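Long-range contacts in putative glycoside hydrolase (PDB 3HBZ), which is of unknown function but binds calcium and may play a role in carbohydrate metabolism, possibly as a glycoside hydrolase: residues V21-P26 with G203-H208; R164-F169 with P176-N181; R236-I241 with S314-D319; I244-S249 with K305-I310. One frame throughout, in Å; residues are numbered along the deposited sequence. Where two conformers were deposited one is given.

Contact 1: V21-P26 with G203-H208; sequences VMTTSP and GLPFRH. With ACT (acetate ion), chain H.
Pro205 turns one side of its pyrrolidine ring to two successive threonines of the loop 21-26 in van der Waals contact, with no hydrogen bond between the segments. Its CG lies 3.5 Å from Thr23 O and also neighbours the Thr23 hydroxyl, while its CD meets Thr24 CB at 4.0 Å, the Thr24 and Pro205 side chains crossing at about a right angle. From Thr24 the methyl CG2 goes on to Leu204 CD2, 4.0 Å away. The methyl of Thr23 serves a different partner: with OG1 between the backbone N and the carbonyl carbon (chi1 62°), CG2 falls anti to the carbonyl carbon and, in one of the two conformers of Arg207, comes up to the guanidinium edge, in plane and 3.7 Å from NH2. With an alanine at Pro205 the ring atoms CG and CD would be missing, and a gap would probably open between the threonines and the strand. In the second shell, NH1 of that Arg207 conformer is tied to Thr302 O, and Phe36 holds Thr23 through the backbone while its side chain touches both threonines and Leu204. Arg207 N binds an acetate oxygen at 2.6 Å, and Leu96 N binds the same ion, probably from the crystallisation liquor. With 184 Å² buried, this is a small surface contact: the loop leading into the five-stranded mixed sheet lies on the end of strand 200-205.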
loop_
_atom_site.group_PDB
_atom_site.type_symbol
_atom_site.label_atom_id
_atom_site.label_comp_id
_atom_site.label_asym_id
_atom_site.label_seq_id
_atom_site.Cartn_x
_atom_site.Cartn_y
_atom_site.Cartn_z
ATOM N N VAL A 21 -12.334 18.685 5.460
ATOM C CA VAL A 21 -11.246 18.014 6.172
ATOM C C VAL A 21 -11.071 16.649 5.520
ATOM O O VAL A 21 -12.018 15.841 5.433
ATOM C CB VAL A 21 -11.499 17.848 7.690
ATOM C CG1 VAL A 21 -10.225 17.294 8.393
ATOM C CG2 VAL A 21 -11.925 19.192 8.324
HETATM N N MSE A 22 -9.876 16.436 4.988
HETATM C CA MSE A 22 -9.489 15.132 4.432
HETATM C C MSE A 22 -9.068 14.272 5.625
HETATM O O MSE A 22 -8.621 14.793 6.635
HETATM C CB MSE A 22 -8.388 15.319 3.404
HETATM C CG MSE A 22 -8.929 15.990 2.150
HETATM SE SE MSE A 22 -7.636 16.172 0.762
HETATM C CE MSE A 22 -6.264 17.148 1.682
ATOM N N THR A 23 -9.297 12.969 5.552
ATOM C CA THR A 23 -9.110 12.129 6.737
ATOM C C THR A 23 -7.654 11.688 6.819
ATOM O O THR A 23 -7.199 11.266 7.875
ATOM C CB THR A 23 -10.024 10.937 6.703
ATOM O OG1 THR A 23 -9.673 10.155 5.553
ATOM C CG2 THR A 23 -11.541 11.403 6.649
ATOM N N THR A 24 -6.940 11.811 5.704
ATOM C CA THR A 24 -5.516 11.429 5.574
ATOM C C THR A 24 -5.002 12.103 4.320
ATOM O O THR A 24 -5.797 12.603 3.542
ATOM C CB THR A 24 -5.321 9.898 5.476
ATOM O OG1 THR A 24 -3.913 9.563 5.542
ATOM C CG2 THR A 24 -5.964 9.335 4.184
ATOM N N SER A 25 -3.685 12.156 4.122
ATOM C CA SER A 25 -3.144 12.793 2.934
ATOM C C SER A 25 -3.535 12.086 1.652
ATOM O O SER A 25 -3.554 10.875 1.571
ATOM C CB SER A 25 -1.625 12.837 2.991
ATOM O OG SER A 25 -1.257 13.701 4.025
ATOM N N PRO A 26 -3.773 12.855 0.606
ATOM C CA PRO A 26 -4.063 12.236 -0.689
ATOM C C PRO A 26 -2.937 11.338 -1.138
ATOM O O PRO A 26 -1.806 11.647 -0.882
ATOM C CB PRO A 26 -4.199 13.429 -1.636
ATOM C CG PRO A 26 -4.562 14.561 -0.771
ATOM C CD PRO A 26 -3.987 14.313 0.594
ATOM N N GLY A 203 -0.841 2.375 6.743
ATOM C CA GLY A 203 -2.070 2.608 7.522
ATOM C C GLY A 203 -3.028 3.590 6.883
ATOM O O GLY A 203 -2.589 4.534 6.237
ATOM N N LEU A 204 -4.327 3.384 7.107
ATOM C CA LEU A 204 -5.338 4.344 6.748
ATOM C C LEU A 204 -6.302 4.476 7.934
ATOM O O LEU A 204 -6.321 3.618 8.829
ATOM C CB LEU A 204 -6.073 3.908 5.482
ATOM C CG LEU A 204 -5.294 4.021 4.145
ATOM C CD1 LEU A 204 -6.138 3.431 2.957
ATOM C CD2 LEU A 204 -4.877 5.447 3.886
ATOM N N PRO A 205 -7.105 5.542 7.953
ATOM C CA PRO A 205 -7.972 5.752 9.126
ATOM C C PRO A 205 -9.005 4.636 9.309
ATOM O O PRO A 205 -9.524 4.117 8.316
ATOM C CB PRO A 205 -8.639 7.093 8.831
ATOM C CG PRO A 205 -7.654 7.786 7.951
ATOM C CD PRO A 205 -7.123 6.703 7.055
ATOM N N PHE A 206 -9.233 4.238 10.569
ATOM C CA PHE A 206 -10.159 3.141 10.920
ATOM C C PHE A 206 -10.917 3.548 12.174
ATOM O O PHE A 206 -10.301 3.993 13.152
ATOM C CB PHE A 206 -9.356 1.849 11.154
ATOM C CG PHE A 206 -10.218 0.621 11.324
ATOM C CD1 PHE A 206 -11.028 0.170 10.289
ATOM C CD2 PHE A 206 -10.228 -0.074 12.546
ATOM C CE1 PHE A 206 -11.853 -0.960 10.460
ATOM C CE2 PHE A 206 -11.017 -1.189 12.726
ATOM C CZ PHE A 206 -11.862 -1.638 11.668
ATOM N N ARG A 207 -12.246 3.456 12.147
ATOM C CA ARG A 207 -13.064 3.996 13.247
ATOM C C ARG A 207 -13.765 2.919 14.093
ATOM O O ARG A 207 -14.738 3.194 14.756
ATOM C CB ARG A 207 -14.089 5.025 12.724
ATOM C CG ARG A 207 -13.468 6.235 12.011
ATOM C CD ARG A 207 -14.543 7.180 11.458
ATOM N NE ARG A 207 -13.979 8.100 10.447
ATOM C CZ ARG A 207 -13.958 9.436 10.513
ATOM N NH1 ARG A 207 -14.465 10.073 11.550
ATOM N NH2 ARG A 207 -13.426 10.150 9.521
ATOM N N HIS A 208 -13.229 1.703 14.117
ATOM C CA HIS A 208 -13.707 0.644 15.046
ATOM C C HIS A 208 -12.491 0.080 15.804
ATOM O O HIS A 208 -11.359 0.417 15.480
ATOM C CB HIS A 208 -14.401 -0.492 14.282
ATOM C CG HIS A 208 -15.445 -0.023 13.324
ATOM N ND1 HIS A 208 -16.663 0.477 13.740
ATOM C CD2 HIS A 208 -15.444 0.049 11.966
ATOM C CE1 HIS A 208 -17.379 0.817 12.678
ATOM N NE2 HIS A 208 -16.662 0.572 11.589
HETATM C C ACT H . -13.711 2.462 9.092
HETATM O O ACT H . -13.852 2.947 10.161
HETATM O OXT ACT H . -13.083 3.331 8.404
HETATM C CH3 ACT H . -14.196 1.009 8.751
#

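Contact 2: R164-F169 with P176-N181; sequences RSTGFF and PIAAGN
Arg164 and Ala178 form an antiparallel hydrogen-bonded pair, the tight end of this contact. Arg164 N gives to Ala178 O at 2.9 Å with an N-H...O angle of 167°, and the return bond from Ala178 N reaches Arg164 O at 2.8 Å, lying in the carbonyl plane. Beyond it Thr166 packs closely: its methyl CG2 lies 3.6 Å from Ile177 C and 3.9 Å from Ala178 CB. Tyr133 of helix 130-134 touches Arg164, Thr166 and Ala178, covering this side, while the Arg164 guanidinium leads away to Asp143 O and Tyr145 O.

The pairing loosens toward Pro176. Thr166 N reaches Pro176 O at 3.2 Å, almost straight at 174°, yet it stands 50° above the carbonyl plane. The same Pro176 O accepts from a water at 2.7 Å, and that water also donates to Gly167 O, bridging Gly167 and Pro176 beyond the paired strands. Ser165 OG turns back on its own chain in an ST turn, accepting from Gly167 N at 3.0 Å, while Thr166 OG1 bonds Met175 O. The out-of-plane Thr166 N bond is thus supplemented by water and side-chain bonds that satisfy the polar groups where strand 158-165 leaves strand 177-183 for helix 167-172.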
loop_
_atom_site.group_PDB
_atom_site.type_symbol
_atom_site.label_atom_id
_atom_site.label_comp_id
_atom_site.label_asym_id
_atom_site.label_seq_id
_atom_site.Cartn_x
_atom_site.Cartn_y
_atom_site.Cartn_z
ATOM N N ARG A 164 11.871 -11.881 -4.976
ATOM C CA ARG A 164 12.512 -11.870 -6.281
ATOM C C ARG A 164 13.931 -11.348 -6.178
ATOM O O ARG A 164 14.230 -10.491 -5.318
ATOM C CB ARG A 164 11.784 -10.900 -7.184
ATOM C CG ARG A 164 10.353 -11.275 -7.422
ATOM C CD ARG A 164 10.203 -12.598 -8.133
ATOM N NE ARG A 164 8.840 -12.616 -8.595
ATOM C CZ ARG A 164 8.378 -13.188 -9.700
ATOM N NH1 ARG A 164 9.147 -13.897 -10.532
ATOM N NH2 ARG A 164 7.092 -13.037 -9.955
ATOM N N SER A 165 14.788 -11.794 -7.087
ATOM C CA SER A 165 16.054 -11.096 -7.320
ATOM C C SER A 165 15.791 -9.728 -7.956
ATOM O O SER A 165 14.909 -9.584 -8.830
ATOM C CB SER A 165 16.944 -11.888 -8.287
ATOM O OG SER A 165 18.076 -11.098 -8.588
ATOM N N THR A 166 16.568 -8.724 -7.545
ATOM C CA THR A 166 16.513 -7.391 -8.159
ATOM C C THR A 166 17.593 -7.214 -9.229
ATOM O O THR A 166 17.792 -6.102 -9.746
ATOM C CB THR A 166 16.753 -6.326 -7.120
ATOM O OG1 THR A 166 18.012 -6.605 -6.497
ATOM C CG2 THR A 166 15.663 -6.323 -6.098
ATOM N N GLY A 167 18.327 -8.291 -9.529
ATOM C CA GLY A 167 19.323 -8.272 -10.603
ATOM C C GLY A 167 20.544 -7.396 -10.274
ATOM O O GLY A 167 20.722 -6.916 -9.151
ATOM N N PHE A 168 21.338 -7.129 -11.289
ATOM C CA PHE A 168 22.578 -6.386 -11.103
ATOM C C PHE A 168 22.339 -4.986 -10.519
ATOM O O PHE A 168 23.088 -4.519 -9.632
ATOM C CB PHE A 168 23.341 -6.293 -12.426
ATOM C CG PHE A 168 24.652 -5.523 -12.317
ATOM C CD1 PHE A 168 25.700 -6.020 -11.549
ATOM C CD2 PHE A 168 24.819 -4.301 -12.961
ATOM C CE1 PHE A 168 26.881 -5.305 -11.411
ATOM C CE2 PHE A 168 25.993 -3.596 -12.867
ATOM C CZ PHE A 168 27.042 -4.089 -12.085
ATOM N N PHE A 169 21.288 -4.318 -10.992
ATOM C CA PHE A 169 21.102 -2.921 -10.638
ATOM C C PHE A 169 20.652 -2.834 -9.190
ATOM O O PHE A 169 21.100 -1.980 -8.427
ATOM C CB PHE A 169 20.149 -2.222 -11.617
ATOM C CG PHE A 169 20.669 -2.121 -13.037
ATOM C CD1 PHE A 169 22.023 -1.869 -13.322
ATOM C CD2 PHE A 169 19.791 -2.222 -14.105
ATOM C CE1 PHE A 169 22.471 -1.761 -14.635
ATOM C CE2 PHE A 169 20.212 -2.104 -15.383
ATOM C CZ PHE A 169 21.551 -1.877 -15.686
ATOM N N PRO A 176 19.656 -6.353 -2.920
ATOM C CA PRO A 176 19.776 -7.513 -3.841
ATOM C C PRO A 176 18.534 -8.384 -4.016
ATOM O O PRO A 176 18.457 -9.135 -4.991
ATOM C CB PRO A 176 20.932 -8.322 -3.255
ATOM C CG PRO A 176 20.942 -7.933 -1.739
ATOM C CD PRO A 176 20.395 -6.538 -1.657
ATOM N N ILE A 177 17.543 -8.241 -3.161
ATOM C CA ILE A 177 16.298 -8.997 -3.286
ATOM C C ILE A 177 15.130 -8.079 -2.971
ATOM O O ILE A 177 15.326 -6.993 -2.411
ATOM C CB ILE A 177 16.249 -10.226 -2.345
ATOM C CG1 ILE A 177 16.261 -9.778 -0.890
ATOM C CG2 ILE A 177 17.415 -11.282 -2.663
ATOM C CD1 ILE A 177 15.984 -10.933 0.141
ATOM N N ALA A 178 13.931 -8.494 -3.385
ATOM C CA ALA A 178 12.706 -7.764 -3.146
ATOM C C ALA A 178 11.633 -8.724 -2.639
ATOM O O ALA A 178 11.176 -9.611 -3.377
ATOM C CB ALA A 178 12.213 -7.092 -4.501
ATOM N N ALA A 179 11.218 -8.562 -1.397
ATOM C CA ALA A 179 10.161 -9.370 -0.861
ATOM C C ALA A 179 8.864 -9.019 -1.526
ATOM O O ALA A 179 8.639 -7.876 -1.846
ATOM C CB ALA A 179 9.998 -9.166 0.699
ATOM N N GLY A 180 7.989 -9.994 -1.711
ATOM C CA GLY A 180 6.628 -9.672 -2.131
ATOM C C GLY A 180 5.887 -9.162 -0.908
ATOM O O GLY A 180 5.855 -9.828 0.151
ATOM N N ASN A 181 5.259 -8.019 -1.047
ATOM C CA ASN A 181 4.407 -7.485 -0.004
ATOM C C ASN A 181 3.073 -6.906 -0.496
ATOM O O ASN A 181 2.834 -6.671 -1.693
ATOM C CB ASN A 181 5.175 -6.440 0.829
ATOM C CG ASN A 181 5.655 -5.284 -0.005
ATOM O OD1 ASN A 181 5.472 -5.245 -1.230
ATOM N ND2 ASN A 181 6.256 -4.330 0.651
HETATM O O HOH W 1 20.369 -8.703 -6.900
#

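Contact 3: R236-I241 with S314-D319; sequences RDICDI and SSLEGD
Asp237 OD2 is gripped by several groups at once: Ser315 OG gives it a hydrogen bond of 2.6 Å on the syn lone pair, and Ser327 OG and Ala324 N are bonded to it as well. Chi1 of -154°, with CG anti to the backbone N, carries the carboxylate toward the loop 314-319. Its other oxygen, OD1, accepts from a water at 2.7 Å that in turn takes the N-H of Glu317, and it weakly holds Ile238 N. With an alanine at Asp237, Ser315 OG, Ser327 OG and Ala324 N would probably lose their shared acceptor, although Ser315 OG is also bonded to Thr163 OG1.

Next to this carboxylate the backbones join directly, Leu316 N to Ile238 O at 2.9 Å with an N-H...O angle of 152°. The turn that offers Leu316 is a type I beta turn closed by Gly318 N to Ser315 O at 2.8 Å. Leu316 then lies side by side with Ile238, pointing the same way, CB to CG2 at 3.9 Å. Its CD1 rests against the Asp240 carboxyl carbon CG at 3.6 Å, while Asp240 OD2 makes a salt bridge with Arg271. Tyr219 of strand 210-220 touches Asp237, Ile238 and Cys239 and bonds Ser314 O, Leu329 of strand 328-338 packs on Cys239, and Ser314 pairs through its backbone with Gly180 of strand 177-183.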
loop_
_atom_site.group_PDB
_atom_site.type_symbol
_atom_site.label_atom_id
_atom_site.label_comp_id
_atom_site.label_asym_id
_atom_site.label_seq_id
_atom_site.Cartn_x
_atom_site.Cartn_y
_atom_site.Cartn_z
ATOM N N ARG A 236 16.243 -20.775 7.358
ATOM C CA ARG A 236 15.144 -21.040 6.434
ATOM C C ARG A 236 14.228 -19.809 6.446
ATOM O O ARG A 236 14.015 -19.215 7.489
ATOM C CB ARG A 236 14.438 -22.315 6.820
ATOM C CG ARG A 236 13.579 -22.905 5.737
ATOM C CD ARG A 236 14.256 -24.001 4.866
ATOM N NE ARG A 236 13.227 -24.473 3.936
ATOM C CZ ARG A 236 13.331 -24.648 2.616
ATOM N NH1 ARG A 236 14.468 -24.507 1.947
ATOM N NH2 ARG A 236 12.245 -25.013 1.951
ATOM N N ASP A 237 13.771 -19.360 5.275
ATOM C CA ASP A 237 12.971 -18.148 5.216
ATOM C C ASP A 237 11.598 -18.410 5.858
ATOM O O ASP A 237 11.192 -19.574 6.028
ATOM C CB ASP A 237 12.820 -17.706 3.749
ATOM C CG ASP A 237 12.569 -16.209 3.569
ATOM O OD1 ASP A 237 12.483 -15.433 4.569
ATOM O OD2 ASP A 237 12.438 -15.803 2.375
ATOM N N ILE A 238 10.919 -17.336 6.263
ATOM C CA ILE A 238 9.542 -17.431 6.745
ATOM C C ILE A 238 8.840 -16.145 6.365
ATOM O O ILE A 238 9.486 -15.111 6.185
ATOM C CB ILE A 238 9.464 -17.713 8.299
ATOM C CG1 ILE A 238 8.095 -18.274 8.734
ATOM C CG2 ILE A 238 9.862 -16.426 9.132
ATOM C CD1 ILE A 238 7.601 -19.566 7.966
ATOM N N CYS A 239 7.522 -16.232 6.183
ATOM C CA CYS A 239 6.676 -15.086 5.939
ATOM C C CYS A 239 6.379 -14.296 7.206
ATOM O O CYS A 239 6.680 -14.763 8.336
ATOM C CB CYS A 239 5.365 -15.562 5.333
ATOM S SG CYS A 239 4.496 -16.755 6.373
ATOM N N ASP A 240 5.793 -13.111 7.032
ATOM C CA ASP A 240 5.220 -12.331 8.145
ATOM C C ASP A 240 3.843 -11.853 7.727
ATOM O O ASP A 240 3.582 -11.552 6.539
ATOM C CB ASP A 240 6.121 -11.152 8.519
ATOM C CG ASP A 240 5.946 -10.681 9.959
ATOM O OD1 ASP A 240 5.138 -11.223 10.752
ATOM O OD2 ASP A 240 6.645 -9.728 10.291
ATOM N N ILE A 241 2.945 -11.850 8.706
ATOM C CA ILE A 241 1.595 -11.362 8.550
ATOM C C ILE A 241 1.268 -10.613 9.836
ATOM O O ILE A 241 1.375 -11.181 10.921
ATOM C CB ILE A 241 0.577 -12.541 8.392
ATOM C CG1 ILE A 241 0.981 -13.446 7.224
ATOM C CG2 ILE A 241 -0.871 -11.966 8.268
ATOM C CD1 ILE A 241 0.171 -14.765 7.030
ATOM N N SER A 314 6.370 -12.092 1.972
ATOM C CA SER A 314 6.903 -13.417 1.716
ATOM C C SER A 314 8.236 -13.665 2.447
ATOM O O SER A 314 8.689 -14.790 2.516
ATOM C CB SER A 314 7.052 -13.638 0.210
ATOM O OG SER A 314 7.938 -12.693 -0.394
ATOM N N SER A 315 8.872 -12.612 2.955
ATOM C CA SER A 315 10.176 -12.725 3.637
ATOM C C SER A 315 10.207 -11.767 4.842
ATOM O O SER A 315 10.240 -10.555 4.698
ATOM C CB SER A 315 11.320 -12.391 2.691
ATOM O OG SER A 315 11.544 -13.421 1.745
ATOM N N LEU A 316 10.179 -12.348 6.027
ATOM C CA LEU A 316 10.040 -11.632 7.261
ATOM C C LEU A 316 11.056 -10.501 7.379
ATOM O O LEU A 316 10.704 -9.437 7.845
ATOM C CB LEU A 316 10.175 -12.577 8.452
ATOM C CG LEU A 316 9.808 -11.848 9.786
ATOM C CD1 LEU A 316 8.905 -12.634 10.720
ATOM C CD2 LEU A 316 11.051 -11.409 10.494
ATOM N N GLU A 317 12.304 -10.745 6.993
ATOM C CA GLU A 317 13.331 -9.714 7.042
ATOM C C GLU A 317 13.724 -9.242 5.647
ATOM O O GLU A 317 14.869 -8.741 5.397
ATOM C CB GLU A 317 14.582 -10.282 7.671
ATOM C CG GLU A 317 14.452 -10.699 9.076
ATOM C CD GLU A 317 15.798 -11.239 9.542
ATOM O OE1 GLU A 317 16.745 -10.429 9.595
ATOM O OE2 GLU A 317 15.912 -12.473 9.753
ATOM N N GLY A 318 12.822 -9.428 4.713
ATOM C CA GLY A 318 13.119 -9.005 3.343
ATOM C C GLY A 318 13.319 -7.531 3.164
ATOM O O GLY A 318 14.033 -7.107 2.258
ATOM N N ASP A 319 12.702 -6.750 4.041
ATOM C CA ASP A 319 12.841 -5.316 4.022
ATOM C C ASP A 319 14.263 -4.843 4.372
ATOM O O ASP A 319 14.639 -3.711 4.049
ATOM C CB ASP A 319 11.747 -4.656 4.907
ATOM C CG ASP A 319 11.860 -5.004 6.395
ATOM O OD1 ASP A 319 12.767 -5.762 6.792
ATOM O OD2 ASP A 319 11.002 -4.495 7.172
HETATM O O HOH W 2 13.360 -13.213 5.794
HETATM O O HOH W 3 8.422 -8.321 8.963
#

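Contact 4: I244-S249 with K305-I310; sequences IMYETS and KYNVAI
Strands 244-247 and 306-310 run antiparallel, their axes 4.6 Å apart at closest and their directions 158° from one another, with Ile244 facing Ala309 and Tyr246 facing Asn307 as hydrogen-bonded pairs. Each of these two pairs makes both bonds, such as Tyr246 N to Asn307 O at 2.9 Å, and Thr248 N to Lys305 O adds one more beyond the end of the strands. On the face that carries Ile244, Tyr246, Asn307 and Ala309, the Asn307 CB sits over one face of the Tyr246 ring in a CH-pi contact, 3.9 Å from the centroid and 26° off the normal. Tyr246 CG lies between its backbone N and carbonyl carbon, chi1 60°, which lays the ring over the neighbouring strand; its hydroxyl bonds Phe202 O. Thr248 CG2 closes on Asn307 CG at 3.5 Å from just past the end of strand 244-247, and Ile244 CG1 meets Ala309 CB. Strand 240-247 is flanked by strands 266-271 and 306-313 in the antiparallel beta structure of a domain that belongs, by sequence, to the galactose-binding-domain-like superfamily.

The opposite face bears Met245, Glu247, Tyr306 and Val308. Here selenomethionine Met245, extended beyond CG, sends its CE to Tyr306 CB at 3.5 Å, and its SE makes an oblique Met-aromatic contact with that ring, while its CG packs on Val308 CG2. Glu247 CB lies 3.7 Å from Tyr306 CE1. At the ring's outer edge, in its plane, a water joins Tyr306 OH, 2.6 Å away, to Glu247 OE1; Asp297 N binds the same hydroxyl and Lys300 makes a salt bridge with Glu247 OE2.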
loop_
_atom_site.group_PDB
_atom_site.type_symbol
_atom_site.label_atom_id
_atom_site.label_comp_id
_atom_site.label_asym_id
_atom_site.label_seq_id
_atom_site.Cartn_x
_atom_site.Cartn_y
_atom_site.Cartn_z
ATOM N N ILE A 244 -1.339 -3.378 12.587
ATOM C CA ILE A 244 -1.049 -2.385 13.631
ATOM C C ILE A 244 -2.178 -1.346 13.642
ATOM O O ILE A 244 -2.850 -1.124 12.641
ATOM C CB ILE A 244 0.310 -1.721 13.432
ATOM C CG1 ILE A 244 0.400 -1.056 12.037
ATOM C CG2 ILE A 244 1.430 -2.729 13.577
ATOM C CD1 ILE A 244 1.757 -0.357 11.740
HETATM N N MSE A 245 -2.416 -0.787 14.811
HETATM C CA MSE A 245 -3.291 0.355 15.018
HETATM C C MSE A 245 -2.445 1.384 15.762
HETATM O O MSE A 245 -1.777 1.057 16.772
HETATM C CB MSE A 245 -4.460 -0.018 15.874
HETATM C CG MSE A 245 -5.536 1.043 15.879
HETATM SE SE MSE A 245 -6.896 0.560 17.086
HETATM C CE MSE A 245 -8.223 1.916 16.556
ATOM N N TYR A 246 -2.440 2.605 15.247
ATOM C CA TYR A 246 -1.745 3.709 15.889
ATOM C C TYR A 246 -2.510 5.018 15.779
ATOM O O TYR A 246 -3.299 5.235 14.864
ATOM C CB TYR A 246 -0.338 3.885 15.269
ATOM C CG TYR A 246 -0.357 4.188 13.789
ATOM C CD1 TYR A 246 -0.456 3.178 12.839
ATOM C CD2 TYR A 246 -0.310 5.509 13.324
ATOM C CE1 TYR A 246 -0.447 3.466 11.454
ATOM C CE2 TYR A 246 -0.334 5.803 11.933
ATOM C CZ TYR A 246 -0.391 4.801 11.018
ATOM O OH TYR A 246 -0.466 5.149 9.669
ATOM N N GLU A 247 -2.234 5.901 16.722
ATOM C CA GLU A 247 -2.783 7.220 16.737
ATOM C C GLU A 247 -1.956 8.174 15.835
ATOM O O GLU A 247 -0.731 8.231 15.938
ATOM C CB GLU A 247 -2.754 7.749 18.170
ATOM C CG GLU A 247 -3.394 9.131 18.265
ATOM C CD GLU A 247 -3.535 9.632 19.707
ATOM O OE1 GLU A 247 -3.278 8.843 20.637
ATOM O OE2 GLU A 247 -3.935 10.810 19.877
ATOM N N THR A 248 -2.641 8.913 14.964
ATOM C CA THR A 248 -1.989 9.871 14.090
ATOM C C THR A 248 -1.883 11.222 14.790
ATOM O O THR A 248 -2.530 11.464 15.785
ATOM C CB THR A 248 -2.743 10.031 12.763
ATOM O OG1 THR A 248 -4.089 10.385 13.027
ATOM C CG2 THR A 248 -2.728 8.731 11.960
ATOM N N SER A 249 -0.999 12.071 14.291
ATOM C CA SER A 249 -0.896 13.444 14.751
ATOM C C SER A 249 -0.242 14.237 13.640
ATOM O O SER A 249 0.120 13.688 12.606
ATOM C CB SER A 249 0.002 13.515 15.979
ATOM O OG SER A 249 1.301 13.066 15.607
ATOM N N LYS A 305 -8.921 9.596 14.401
ATOM C CA LYS A 305 -7.529 9.818 14.845
ATOM C C LYS A 305 -6.678 8.548 14.936
ATOM O O LYS A 305 -5.518 8.632 15.330
ATOM C CB LYS A 305 -7.511 10.489 16.233
ATOM C CG LYS A 305 -8.187 11.840 16.338
ATOM C CD LYS A 305 -7.594 12.832 15.362
ATOM C CE LYS A 305 -8.074 14.277 15.616
ATOM N NZ LYS A 305 -7.591 15.132 14.481
ATOM N N TYR A 306 -7.228 7.384 14.574
ATOM C CA TYR A 306 -6.436 6.134 14.551
ATOM C C TYR A 306 -6.421 5.568 13.152
ATOM O O TYR A 306 -7.423 5.629 12.433
ATOM C CB TYR A 306 -6.980 5.060 15.537
ATOM C CG TYR A 306 -6.950 5.472 17.000
ATOM C CD1 TYR A 306 -5.789 5.359 17.769
ATOM C CD2 TYR A 306 -8.081 5.969 17.618
ATOM C CE1 TYR A 306 -5.757 5.747 19.096
ATOM C CE2 TYR A 306 -8.065 6.341 18.953
ATOM C CZ TYR A 306 -6.892 6.229 19.687
ATOM O OH TYR A 306 -6.881 6.629 21.006
ATOM N N ASN A 307 -5.263 5.023 12.777
ATOM C CA ASN A 307 -5.102 4.293 11.564
ATOM C C ASN A 307 -4.841 2.846 11.876
ATOM O O ASN A 307 -4.225 2.498 12.908
ATOM C CB ASN A 307 -3.880 4.801 10.780
ATOM C CG ASN A 307 -4.132 6.103 10.044
ATOM O OD1 ASN A 307 -5.193 6.726 10.190
ATOM N ND2 ASN A 307 -3.134 6.528 9.246
ATOM N N VAL A 308 -5.223 2.004 10.922
ATOM C CA VAL A 308 -4.894 0.610 10.961
ATOM C C VAL A 308 -4.166 0.286 9.681
ATOM O O VAL A 308 -4.527 0.807 8.608
ATOM C CB VAL A 308 -6.155 -0.296 11.092
ATOM C CG1 VAL A 308 -5.758 -1.758 10.789
ATOM C CG2 VAL A 308 -6.741 -0.177 12.532
ATOM N N ALA A 309 -3.142 -0.561 9.798
ATOM C CA ALA A 309 -2.482 -1.204 8.662
ATOM C C ALA A 309 -2.512 -2.714 8.809
ATOM O O ALA A 309 -2.391 -3.248 9.927
ATOM C CB ALA A 309 -1.000 -0.739 8.546
ATOM N N ILE A 310 -2.619 -3.394 7.672
ATOM C CA ILE A 310 -2.464 -4.837 7.546
ATOM C C ILE A 310 -1.317 -5.016 6.568
ATOM O O ILE A 310 -1.258 -4.326 5.525
ATOM C CB ILE A 310 -3.728 -5.515 6.990
ATOM C CG1 ILE A 310 -4.897 -5.414 7.977
ATOM C CG2 ILE A 310 -3.469 -7.023 6.600
ATOM C CD1 ILE A 310 -6.258 -5.666 7.324
HETATM O O HOH W 4 -4.566 6.861 22.114
#

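Contact 1 lies across the chain's centre from contacts 2 and 3, and contact 2 across it from contact 4. Contacts 1 and 4 have centres about 9 Å apart and touch: strands 200-205 and 306-313 are neighbours, with Leu204 O probably bonded to Val308 N at 2.9 Å. Contacts 2 and 3, about 13 Å between centres, also touch, Ala179 CB packing on Ser315 CB. The centres of contacts 1 and 2 are about 31 Å apart. Along the chain, contact 2 falls within the span of contact 1, and contact 4 within that of contact 3. Strand 240-247 carries both contacts 3 and 4, so the antiparallel framework links the two ends, while contact 1 alone reaches the N-terminal part.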